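PDB 2HC9: leucine aminopeptidase 1 from Caenorhabditis elegans, which probably acts as a digestive enzyme, a two-zinc aminopeptidase of the M17 family that releases N-terminal amino acids, preferably leucine, from peptides. Local coordinates for residues S243-L249 / F294-A300. The protein carries 1 engineered substitution. Numbering follows the deposited sequence.
Sequences STEHIAL and FSQTLHA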
# COMPACT_ATOMS: atom_id res chain seq x y z
N SER A 243 -29.61 28.87 39.29
CA SER A 243 -28.50 27.94 39.54
C SER A 243 -27.19 28.70 39.33
O SER A 243 -27.12 29.63 38.53
CB SER A 243 -28.58 26.74 38.59
OG SER A 243 -28.41 27.15 37.24
N THR A 244 -26.15 28.32 40.06
CA THR A 244 -24.86 28.98 39.89
C THR A 244 -24.12 28.47 38.64
O THR A 244 -23.43 29.25 37.98
CB THR A 244 -23.99 28.85 41.14
OG1 THR A 244 -23.72 27.47 41.40
CG2 THR A 244 -24.72 29.39 42.33
N GLU A 245 -24.29 27.19 38.33
CA GLU A 245 -23.69 26.58 37.12
C GLU A 245 -24.67 26.39 35.97
O GLU A 245 -25.89 26.25 36.16
CB GLU A 245 -23.05 25.22 37.44
CG GLU A 245 -22.06 25.22 38.62
CD GLU A 245 -20.87 26.17 38.46
OE1 GLU A 245 -20.52 26.53 37.31
OE2 GLU A 245 -20.27 26.54 39.49
N HIS A 246 -24.12 26.37 34.76
CA HIS A 246 -24.91 26.20 33.55
C HIS A 246 -24.05 25.31 32.66
O HIS A 246 -23.07 25.77 32.08
CB HIS A 246 -25.16 27.57 32.89
CG HIS A 246 -26.09 28.43 33.68
ND1 HIS A 246 -25.67 29.18 34.75
CD2 HIS A 246 -27.44 28.57 33.62
CE1 HIS A 246 -26.71 29.79 35.30
NE2 HIS A 246 -27.79 29.43 34.63
N ILE A 247 -24.38 24.02 32.66
CA ILE A 247 -23.46 22.99 32.16
C ILE A 247 -24.07 22.38 30.90
O ILE A 247 -25.25 22.04 30.89
CB ILE A 247 -23.23 21.88 33.24
CG1 ILE A 247 -22.64 22.49 34.52
CG2 ILE A 247 -22.37 20.75 32.69
CD1 ILE A 247 -22.80 21.63 35.77
N ALA A 248 -23.27 22.26 29.83
CA ALA A 248 -23.74 21.60 28.60
C ALA A 248 -22.93 20.34 28.37
O ALA A 248 -21.70 20.33 28.53
CB ALA A 248 -23.62 22.52 27.40
N LEU A 249 -23.64 19.27 27.99
CA LEU A 249 -23.02 18.02 27.58
C LEU A 249 -23.28 17.84 26.08
O LEU A 249 -24.40 17.48 25.68
CB LEU A 249 -23.63 16.82 28.34
CG LEU A 249 -23.57 16.94 29.86
CD1 LEU A 249 -24.39 15.84 30.55
CD2 LEU A 249 -22.11 16.95 30.39
N PHE A 294 -30.79 16.81 40.24
CA PHE A 294 -29.65 17.61 39.80
C PHE A 294 -29.93 19.12 39.96
O PHE A 294 -30.89 19.66 39.39
CB PHE A 294 -29.29 17.32 38.34
CG PHE A 294 -27.92 17.83 37.94
CD1 PHE A 294 -26.77 17.10 38.26
CD2 PHE A 294 -27.78 19.01 37.21
CE1 PHE A 294 -25.49 17.56 37.88
CE2 PHE A 294 -26.52 19.47 36.82
CZ PHE A 294 -25.37 18.74 37.17
N SER A 295 -29.07 19.78 40.72
CA SER A 295 -29.40 21.07 41.31
C SER A 295 -28.98 22.25 40.41
O SER A 295 -29.30 23.40 40.71
CB SER A 295 -28.73 21.21 42.68
OG SER A 295 -27.33 21.32 42.53
N GLN A 296 -28.23 21.96 39.34
CA GLN A 296 -27.75 23.02 38.45
C GLN A 296 -28.42 22.93 37.09
O GLN A 296 -29.07 21.95 36.78
CB GLN A 296 -26.23 22.94 38.31
CG GLN A 296 -25.51 22.94 39.63
CD GLN A 296 -25.73 24.23 40.40
OE1 GLN A 296 -25.62 25.33 39.85
NE2 GLN A 296 -26.09 24.10 41.68
N THR A 297 -28.29 23.98 36.29
CA THR A 297 -28.88 23.94 34.98
C THR A 297 -27.98 23.04 34.13
O THR A 297 -26.74 23.14 34.19
CB THR A 297 -28.97 25.35 34.38
OG1 THR A 297 -29.96 26.10 35.10
CG2 THR A 297 -29.35 25.29 32.90
N LEU A 298 -28.61 22.15 33.36
CA LEU A 298 -27.89 21.10 32.63
C LEU A 298 -28.55 20.92 31.28
O LEU A 298 -29.78 20.88 31.19
CB LEU A 298 -27.92 19.76 33.40
CG LEU A 298 -27.12 18.60 32.78
CD1 LEU A 298 -25.60 18.93 32.75
CD2 LEU A 298 -27.40 17.27 33.52
N HIS A 299 -27.73 20.81 30.23
CA HIS A 299 -28.26 20.60 28.87
C HIS A 299 -27.52 19.41 28.22
O HIS A 299 -26.30 19.28 28.37
CB HIS A 299 -28.04 21.83 27.99
CG HIS A 299 -28.46 23.13 28.61
ND1 HIS A 299 -29.74 23.63 28.49
CD2 HIS A 299 -27.76 24.05 29.32
CE1 HIS A 299 -29.81 24.80 29.11
NE2 HIS A 299 -28.63 25.08 29.62
N ALA A 300 -28.26 18.55 27.53
CA ALA A 300 -27.65 17.56 26.62
C ALA A 300 -27.87 18.09 25.20
O ALA A 300 -29.01 18.39 24.83
CB ALA A 300 -28.29 16.18 26.81
O HOH W 1 -26.93 26.93 42.63
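His246 to Leu249 pair in parallel with Thr297 to Ala300, the strand axes 4.6 Å apart and inclined by 16°. Ile247 carries the pairing, its N donating to Thr297 O (2.9 Å) and its O accepting from His299 N; Leu249 N then binds His299 O at 2.7 Å. Toward the strand starts the pairing slackens to a weak bond from Thr297 N to Glu245 O, and side chains take over. With CG beside its own backbone N (chi1 -53°) and a second bend at chi2, Gln296 folds its amide across to the 243-249 backbone, where OE1 receives Glu245 N at 2.7 Å, nearly straight at 168°. Its NE2 is held by Ser295 OG and by a water that also accepts from Thr244 N, fixing the amide's rotation. A leucine in its place would probably leave Glu245 N without its acceptor and free the turn before the strand to shift. On the face bearing His246 and Thr297, Ser243 OG donates to Glu245 O and lies 2.8 Å from Thr297 OG1, while Thr297 CB packs against His246 CD2. The other face is apolar: Leu298 CD1 lies against Ile247 CG2 (3.7 Å) and Leu249 CD1, and Ile247 CD1 meets the Phe294 ring edge at CZ. Helix 277-290 covers this side, completing a right-handed beta-alpha-beta crossover in the M17 catalytic domain, whose strand 246-254 leads on to the zinc ligand Lys252.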